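L-ornithine 5-monooxygenase (Pseudomonas aeruginosa, PDB 3S5W) catalyses the FAD- and NADPH-dependent hydroxylation of L-ornithine to N(5)-hydroxyornithine, the first step in making the hydroxamate siderophore pyoverdin. Local coordinates at residues A[69-83]-A[123-135]. Sequence-based numbering, arbitrary orientation.
Sequences DYRWHGNTLVSQSEL and YPCRMEFNDYLRW. With FAD (flavin-adenine dinucleotide), chain C.
Arg-126, in the first turn of helix 126-137, reaches back to the FAD-binding loop 69-83 of this class B flavoprotein monooxygenase, where Glu-82 and Cys-125, the helix N-cap residue, form a single beta bridge. Its NH1 gives an in-plane hydrogen bond to Thr-76 OG1 (2.8 Å), a hydroxyl that itself donates to His-73 O. Arginine suits this place by offering several N-H donors in one plane: NH1 and NE also give hydrogens to waters held by Trp-72 O and Glu-82 O, and NH2 salt-bridges Glu-241. The rim of one guanidinium face meets an edge atom of the tilted flavin, FAD C6, 3.7 Å above the guanidinium plane. Alongside the bridge, Arg-126 N donates to Ser-81 O (2.7 Å, 177°) and Leu-83 N to Pro-124 O.

With chi1 at 173°, CG of Asn-130 points away from its own N, and this short side chain brings OD1 to Trp-72 N (2.8 Å). Arg-134 NH1 donates to Tyr-70 O (2.7 Å) and to Asp-69 OD1, a salt bridge that meets the carboxylate from above its plane.

Leu-77 CD2 lies on Arg-126 CB. Trp-72 NE1 donates to FAD O4' (2.8 Å); over one indole face lie Phe-129 CD2, its ring oblique, and Leu-133 CD1, a CH-pi contact 3.7 Å from the five-membered ring centroid.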
loop_
_atom_site.group_PDB
_atom_site.type_symbol
_atom_site.label_atom_id
_atom_site.label_comp_id
_atom_site.label_asym_id
_atom_site.label_seq_id
_atom_site.Cartn_x
_atom_site.Cartn_y
_atom_site.Cartn_z
ATOM N N ASP A 69 14.861 -8.784 -2.666
ATOM C CA ASP A 69 14.625 -8.707 -4.090
ATOM C C ASP A 69 13.291 -7.966 -4.219
ATOM O O ASP A 69 12.252 -8.529 -3.878
ATOM C CB ASP A 69 14.485 -10.128 -4.655
ATOM C CG ASP A 69 14.284 -10.138 -6.156
ATOM O OD1 ASP A 69 14.661 -9.162 -6.846
ATOM O OD2 ASP A 69 13.746 -11.139 -6.652
ATOM N N TYR A 70 13.343 -6.699 -4.639
ATOM C CA TYR A 70 12.157 -5.813 -4.580
ATOM C C TYR A 70 10.992 -6.253 -5.479
ATOM O O TYR A 70 11.161 -6.466 -6.681
ATOM C CB TYR A 70 12.521 -4.356 -4.902
ATOM C CG TYR A 70 11.268 -3.503 -4.893
ATOM C CD1 TYR A 70 10.591 -3.214 -6.083
ATOM C CD2 TYR A 70 10.705 -3.062 -3.679
ATOM C CE1 TYR A 70 9.413 -2.477 -6.074
ATOM C CE2 TYR A 70 9.530 -2.302 -3.662
ATOM C CZ TYR A 70 8.881 -2.037 -4.862
ATOM O OH TYR A 70 7.714 -1.322 -4.828
ATOM N N ARG A 71 9.810 -6.378 -4.879
ATOM C CA ARG A 71 8.568 -6.519 -5.635
ATOM C C ARG A 71 7.523 -5.583 -5.026
ATOM O O ARG A 71 7.541 -5.308 -3.828
ATOM C CB ARG A 71 8.059 -7.962 -5.625
ATOM C CG ARG A 71 8.975 -8.981 -6.343
ATOM C CD ARG A 71 8.304 -10.355 -6.461
ATOM N NE ARG A 71 8.142 -10.974 -5.143
ATOM C CZ ARG A 71 7.205 -11.871 -4.830
ATOM N NH1 ARG A 71 6.317 -12.275 -5.728
ATOM N NH2 ARG A 71 7.146 -12.357 -3.611
ATOM N N TRP A 72 6.637 -5.078 -5.878
ATOM C CA TRP A 72 5.569 -4.168 -5.454
ATOM C C TRP A 72 4.391 -5.044 -5.024
ATOM O O TRP A 72 3.653 -5.541 -5.879
ATOM C CB TRP A 72 5.212 -3.244 -6.621
ATOM C CG TRP A 72 4.099 -2.238 -6.335
ATOM C CD1 TRP A 72 4.040 -1.339 -5.302
ATOM C CD2 TRP A 72 2.918 -2.019 -7.132
ATOM N NE1 TRP A 72 2.868 -0.591 -5.388
ATOM C CE2 TRP A 72 2.169 -0.991 -6.502
ATOM C CE3 TRP A 72 2.413 -2.612 -8.300
ATOM C CZ2 TRP A 72 0.948 -0.531 -7.012
ATOM C CZ3 TRP A 72 1.185 -2.169 -8.801
ATOM C CH2 TRP A 72 0.474 -1.131 -8.170
ATOM N N HIS A 73 4.247 -5.257 -3.707
ATOM C CA HIS A 73 3.227 -6.157 -3.124
ATOM C C HIS A 73 3.231 -7.494 -3.831
ATOM O O HIS A 73 2.190 -7.962 -4.359
ATOM C CB HIS A 73 1.816 -5.499 -3.165
ATOM C CG HIS A 73 1.827 -4.091 -2.681
ATOM N ND1 HIS A 73 2.095 -3.770 -1.370
ATOM C CD2 HIS A 73 1.655 -2.917 -3.329
ATOM C CE1 HIS A 73 2.095 -2.456 -1.231
ATOM N NE2 HIS A 73 1.835 -1.914 -2.406
ATOM N N GLY A 74 4.415 -8.114 -3.865
ATOM C CA GLY A 74 4.644 -9.203 -4.810
ATOM C C GLY A 74 3.784 -10.408 -4.538
ATOM O O GLY A 74 3.415 -11.131 -5.468
ATOM N N ASN A 75 3.435 -10.627 -3.266
ATOM C CA ASN A 75 2.581 -11.779 -2.935
ATOM C C ASN A 75 1.079 -11.580 -3.253
ATOM O O ASN A 75 0.264 -12.482 -3.033
ATOM C CB ASN A 75 2.842 -12.295 -1.508
ATOM C CG ASN A 75 4.211 -12.982 -1.389
ATOM O OD1 ASN A 75 4.662 -13.618 -2.340
ATOM N ND2 ASN A 75 4.868 -12.841 -0.254
ATOM N N THR A 76 0.747 -10.427 -3.832
ATOM C CA THR A 76 -0.641 -10.175 -4.283
ATOM C C THR A 76 -0.759 -10.185 -5.809
ATOM O O THR A 76 -1.854 -9.932 -6.341
ATOM C CB THR A 76 -1.202 -8.838 -3.777
ATOM O OG1 THR A 76 -0.531 -7.718 -4.408
ATOM C CG2 THR A 76 -1.113 -8.739 -2.243
ATOM N N LEU A 77 0.354 -10.477 -6.501
ATOM C CA LEU A 77 0.379 -10.327 -7.970
ATOM C C LEU A 77 -0.214 -11.559 -8.655
ATOM O O LEU A 77 0.484 -12.322 -9.352
ATOM C CB LEU A 77 1.791 -9.993 -8.478
ATOM C CG LEU A 77 2.376 -8.668 -7.958
ATOM C CD1 LEU A 77 3.885 -8.499 -8.314
ATOM C CD2 LEU A 77 1.564 -7.491 -8.532
ATOM N N VAL A 78 -1.510 -11.753 -8.455
ATOM C CA VAL A 78 -2.202 -12.885 -9.058
ATOM C C VAL A 78 -2.479 -12.555 -10.522
ATOM O O VAL A 78 -2.391 -11.388 -10.948
ATOM C CB VAL A 78 -3.527 -13.269 -8.317
ATOM C CG1 VAL A 78 -3.228 -13.645 -6.867
ATOM C CG2 VAL A 78 -4.529 -12.111 -8.329
ATOM N N SER A 79 -2.806 -13.592 -11.277
ATOM C CA SER A 79 -3.036 -13.478 -12.719
ATOM C C SER A 79 -4.079 -12.376 -13.051
ATOM O O SER A 79 -3.841 -11.554 -13.929
ATOM C CB SER A 79 -3.420 -14.862 -13.279
ATOM O OG SER A 79 -3.881 -14.732 -14.592
ATOM N N GLN A 80 -5.211 -12.354 -12.342
ATOM C CA GLN A 80 -6.180 -11.231 -12.466
ATOM C C GLN A 80 -5.955 -10.158 -11.386
ATOM O O GLN A 80 -6.562 -10.189 -10.274
ATOM C CB GLN A 80 -7.657 -11.696 -12.497
ATOM C CG GLN A 80 -8.723 -10.536 -12.522
ATOM C CD GLN A 80 -8.622 -9.653 -13.779
ATOM O OE1 GLN A 80 -8.552 -10.164 -14.902
ATOM N NE2 GLN A 80 -8.619 -8.326 -13.590
ATOM N N SER A 81 -5.076 -9.210 -11.722
ATOM C CA SER A 81 -4.819 -8.086 -10.845
ATOM C C SER A 81 -4.467 -6.891 -11.727
ATOM O O SER A 81 -3.315 -6.686 -12.096
ATOM C CB SER A 81 -3.736 -8.412 -9.810
ATOM O OG SER A 81 -2.549 -8.905 -10.402
ATOM N N GLU A 82 -5.507 -6.157 -12.103
ATOM C CA GLU A 82 -5.407 -4.955 -12.909
ATOM C C GLU A 82 -5.075 -3.746 -12.025
ATOM O O GLU A 82 -5.622 -3.600 -10.940
ATOM C CB GLU A 82 -6.757 -4.723 -13.600
ATOM C CG GLU A 82 -6.702 -3.817 -14.808
ATOM C CD GLU A 82 -8.027 -3.808 -15.578
ATOM O OE1 GLU A 82 -9.005 -3.173 -15.121
ATOM O OE2 GLU A 82 -8.074 -4.454 -16.641
ATOM N N LEU A 83 -4.217 -2.871 -12.513
ATOM C CA LEU A 83 -3.916 -1.617 -11.850
ATOM C C LEU A 83 -5.212 -0.808 -11.701
ATOM O O LEU A 83 -5.988 -0.792 -12.595
ATOM C CB LEU A 83 -2.892 -0.850 -12.670
ATOM C CG LEU A 83 -2.127 0.329 -12.082
ATOM C CD1 LEU A 83 -1.195 -0.095 -11.013
ATOM C CD2 LEU A 83 -1.395 1.115 -13.149
ATOM N N TYR A 123 -5.156 0.651 -18.104
ATOM C CA TYR A 123 -4.877 -0.127 -16.893
ATOM C C TYR A 123 -3.987 -1.335 -17.145
ATOM O O TYR A 123 -4.498 -2.431 -17.342
ATOM C CB TYR A 123 -6.206 -0.570 -16.242
ATOM C CG TYR A 123 -7.113 0.592 -16.065
ATOM C CD1 TYR A 123 -6.806 1.581 -15.128
ATOM C CD2 TYR A 123 -8.234 0.769 -16.886
ATOM C CE1 TYR A 123 -7.587 2.698 -14.981
ATOM C CE2 TYR A 123 -9.041 1.902 -16.744
ATOM C CZ TYR A 123 -8.708 2.852 -15.783
ATOM O OH TYR A 123 -9.475 3.975 -15.596
ATOM N N PRO A 124 -2.651 -1.161 -17.095
ATOM C CA PRO A 124 -1.813 -2.361 -17.215
ATOM C C PRO A 124 -2.048 -3.310 -16.044
ATOM O O PRO A 124 -2.591 -2.900 -15.016
ATOM C CB PRO A 124 -0.379 -1.804 -17.161
ATOM C CG PRO A 124 -0.492 -0.542 -16.442
ATOM C CD PRO A 124 -1.840 0.041 -16.810
ATOM N N CYS A 125 -1.658 -4.564 -16.197
ATOM C CA CYS A 125 -1.699 -5.515 -15.100
ATOM C C CYS A 125 -0.715 -5.030 -14.013
ATOM O O CYS A 125 0.296 -4.368 -14.329
ATOM C CB CYS A 125 -1.314 -6.903 -15.604
ATOM S SG CYS A 125 -2.572 -7.552 -16.755
ATOM N N ARG A 126 -1.015 -5.334 -12.752
ATOM C CA ARG A 126 -0.083 -4.961 -11.673
ATOM C C ARG A 126 1.304 -5.633 -11.832
ATOM O O ARG A 126 2.324 -5.078 -11.395
ATOM C CB ARG A 126 -0.699 -5.207 -10.287
ATOM C CG ARG A 126 -1.785 -4.179 -9.967
ATOM C CD ARG A 126 -2.075 -4.123 -8.449
ATOM N NE ARG A 126 -2.875 -5.267 -8.028
ATOM C CZ ARG A 126 -2.502 -6.209 -7.154
ATOM N NH1 ARG A 126 -1.314 -6.177 -6.574
ATOM N NH2 ARG A 126 -3.344 -7.192 -6.853
ATOM N N MET A 127 1.351 -6.798 -12.475
ATOM C CA MET A 127 2.646 -7.455 -12.738
ATOM C C MET A 127 3.489 -6.586 -13.677
ATOM O O MET A 127 4.699 -6.510 -13.531
ATOM C CB MET A 127 2.495 -8.863 -13.362
ATOM C CG MET A 127 1.826 -9.919 -12.477
ATOM S SD MET A 127 1.859 -11.627 -13.192
ATOM C CE MET A 127 3.309 -12.311 -12.358
ATOM N N GLU A 128 2.855 -5.939 -14.650
ATOM C CA GLU A 128 3.621 -5.027 -15.540
ATOM C C GLU A 128 4.032 -3.768 -14.788
ATOM O O GLU A 128 5.127 -3.264 -14.965
ATOM C CB GLU A 128 2.845 -4.673 -16.805
ATOM C CG GLU A 128 3.705 -3.860 -17.822
ATOM C CD GLU A 128 2.995 -3.593 -19.156
ATOM O OE1 GLU A 128 1.748 -3.606 -19.206
ATOM O OE2 GLU A 128 3.691 -3.369 -20.165
ATOM N N PHE A 129 3.155 -3.244 -13.930
ATOM C CA PHE A 129 3.566 -2.057 -13.193
ATOM C C PHE A 129 4.714 -2.390 -12.216
ATOM O O PHE A 129 5.559 -1.557 -11.973
ATOM C CB PHE A 129 2.399 -1.438 -12.451
ATOM C CG PHE A 129 2.629 -0.003 -12.085
ATOM C CD1 PHE A 129 2.507 0.991 -13.048
ATOM C CD2 PHE A 129 2.953 0.354 -10.794
ATOM C CE1 PHE A 129 2.706 2.346 -12.720
ATOM C CE2 PHE A 129 3.162 1.711 -10.457
ATOM C CZ PHE A 129 3.031 2.694 -11.422
ATOM N N ASN A 130 4.702 -3.607 -11.657
ATOM C CA ASN A 130 5.810 -4.117 -10.826
ATOM C C ASN A 130 7.138 -4.111 -11.619
ATOM O O ASN A 130 8.164 -3.665 -11.128
ATOM C CB ASN A 130 5.513 -5.547 -10.317
ATOM C CG ASN A 130 6.711 -6.173 -9.599
ATOM O OD1 ASN A 130 7.172 -5.666 -8.560
ATOM N ND2 ASN A 130 7.236 -7.268 -10.163
ATOM N N ASP A 131 7.097 -4.606 -12.851
ATOM C CA ASP A 131 8.281 -4.612 -13.718
ATOM C C ASP A 131 8.756 -3.178 -14.004
ATOM O O ASP A 131 9.954 -2.910 -14.003
ATOM C CB ASP A 131 7.969 -5.337 -15.029
ATOM C CG ASP A 131 9.209 -5.644 -15.814
ATOM O OD1 ASP A 131 9.927 -6.552 -15.387
ATOM O OD2 ASP A 131 9.467 -4.970 -16.838
ATOM N N TYR A 132 7.806 -2.261 -14.219
ATOM C CA TYR A 132 8.098 -0.840 -14.422
ATOM C C TYR A 132 8.809 -0.235 -13.192
ATOM O O TYR A 132 9.801 0.471 -13.322
ATOM C CB TYR A 132 6.794 -0.071 -14.711
ATOM C CG TYR A 132 6.852 1.413 -14.478
ATOM C CD1 TYR A 132 7.621 2.240 -15.297
ATOM C CD2 TYR A 132 6.085 2.017 -13.458
ATOM C CE1 TYR A 132 7.650 3.607 -15.099
ATOM C CE2 TYR A 132 6.138 3.404 -13.236
ATOM C CZ TYR A 132 6.917 4.170 -14.069
ATOM O OH TYR A 132 6.985 5.503 -13.888
ATOM N N LEU A 133 8.277 -0.505 -12.010
ATOM C CA LEU A 133 8.881 0.020 -10.784
ATOM C C LEU A 133 10.307 -0.507 -10.585
ATOM O O LEU A 133 11.202 0.263 -10.217
ATOM C CB LEU A 133 8.014 -0.358 -9.580
ATOM C CG LEU A 133 6.690 0.403 -9.546
ATOM C CD1 LEU A 133 5.842 -0.163 -8.428
ATOM C CD2 LEU A 133 6.868 1.946 -9.340
ATOM N N ARG A 134 10.491 -1.808 -10.824
ATOM C CA ARG A 134 11.832 -2.432 -10.709
ATOM C C ARG A 134 12.775 -1.802 -11.728
ATOM O O ARG A 134 13.926 -1.512 -11.424
ATOM C CB ARG A 134 11.726 -3.930 -10.930
ATOM C CG ARG A 134 11.091 -4.633 -9.728
ATOM C CD ARG A 134 10.752 -6.087 -9.990
ATOM N NE ARG A 134 11.873 -6.817 -10.572
ATOM C CZ ARG A 134 12.827 -7.430 -9.881
ATOM N NH1 ARG A 134 12.813 -7.431 -8.549
ATOM N NH2 ARG A 134 13.805 -8.047 -10.532
ATOM N N TRP A 135 12.274 -1.567 -12.937
ATOM C CA TRP A 135 13.099 -0.960 -13.973
ATOM C C TRP A 135 13.515 0.464 -13.573
ATOM O O TRP A 135 14.687 0.805 -13.681
ATOM C CB TRP A 135 12.389 -0.975 -15.328
ATOM C CG TRP A 135 13.145 -0.246 -16.416
ATOM C CD1 TRP A 135 14.210 -0.721 -17.145
ATOM C CD2 TRP A 135 12.889 1.082 -16.891
ATOM N NE1 TRP A 135 14.624 0.230 -18.045
ATOM C CE2 TRP A 135 13.832 1.346 -17.915
ATOM C CE3 TRP A 135 11.952 2.081 -16.546
ATOM C CZ2 TRP A 135 13.870 2.574 -18.601
ATOM C CZ3 TRP A 135 11.981 3.295 -17.225
ATOM C CH2 TRP A 135 12.927 3.531 -18.251
HETATM P PA FAD C . 4.927 0.662 -0.322
HETATM O O1A FAD C . 4.105 -0.152 0.605
HETATM O O2A FAD C . 4.724 0.363 -1.817
HETATM O O5B FAD C . 6.504 0.449 0.011
HETATM C C5B FAD C . 6.932 0.455 1.353
HETATM C C4B FAD C . 8.311 -0.181 1.316
HETATM O O4B FAD C . 8.850 -0.085 2.606
HETATM C C3B FAD C . 8.212 -1.670 0.996
HETATM O O3B FAD C . 8.975 -1.964 -0.157
HETATM C C2B FAD C . 8.760 -2.370 2.247
HETATM O O2B FAD C . 9.626 -3.452 1.926
HETATM C C1B FAD C . 9.563 -1.279 2.888
HETATM N N9A FAD C . 9.644 -1.322 4.344
HETATM C C8A FAD C . 8.603 -1.411 5.263
HETATM N N7A FAD C . 9.151 -1.335 6.513
HETATM C C5A FAD C . 10.496 -1.176 6.378
HETATM C C6A FAD C . 11.523 -1.046 7.313
HETATM N N6A FAD C . 11.243 -0.818 8.606
HETATM N N1A FAD C . 12.827 -0.908 6.843
HETATM C C2A FAD C . 13.131 -0.879 5.497
HETATM N N3A FAD C . 12.109 -1.007 4.563
HETATM C C4A FAD C . 10.817 -1.155 5.012
HETATM N N1 FAD C . -2.354 2.315 -5.433
HETATM C C2 FAD C . -2.752 2.809 -6.668
HETATM O O2 FAD C . -2.708 4.007 -6.895
HETATM N N3 FAD C . -3.202 1.958 -7.655
HETATM C C4 FAD C . -3.258 0.601 -7.456
HETATM O O4 FAD C . -3.627 -0.131 -8.390
HETATM C C4X FAD C . -2.873 0.092 -6.201
HETATM N N5 FAD C . -2.936 -1.273 -5.959
HETATM C C5X FAD C . -2.568 -1.772 -4.720
HETATM C C6 FAD C . -2.638 -3.154 -4.490
HETATM C C7 FAD C . -2.277 -3.684 -3.258
HETATM C C7M FAD C . -2.388 -5.178 -3.081
HETATM C C8 FAD C . -1.870 -2.826 -2.243
HETATM C C8M FAD C . -1.461 -3.330 -0.889
HETATM C C9 FAD C . -1.795 -1.455 -2.461
HETATM C C9A FAD C . -2.125 -0.907 -3.708
HETATM N N10 FAD C . -2.059 0.471 -3.946
HETATM C C10 FAD C . -2.452 0.962 -5.186
HETATM C "C1'" FAD C . -1.653 1.448 -2.886
HETATM C "C2'" FAD C . -0.147 1.437 -2.551
HETATM O "O2'" FAD C . -0.099 1.890 -1.194
HETATM C "C3'" FAD C . 0.590 2.409 -3.459
HETATM O "O3'" FAD C . 0.412 2.083 -4.852
HETATM C "C4'" FAD C . 2.116 2.402 -3.187
HETATM O "O4'" FAD C . 2.582 1.059 -3.162
HETATM C "C5'" FAD C . 2.551 3.193 -1.926
HETATM O "O5'" FAD C . 3.948 3.394 -2.023
HETATM P P FAD C . 4.913 3.530 -0.731
HETATM O O1P FAD C . 6.315 3.559 -1.288
HETATM O O2P FAD C . 4.434 4.724 0.049
HETATM O O3P FAD C . 4.645 2.181 0.078
HETATM O O HOH W 1 1.010 -4.721 -6.557
HETATM O O HOH W 2 -0.954 -8.513 -12.941
HETATM O O HOH W 3 -5.568 -4.757 -8.565
#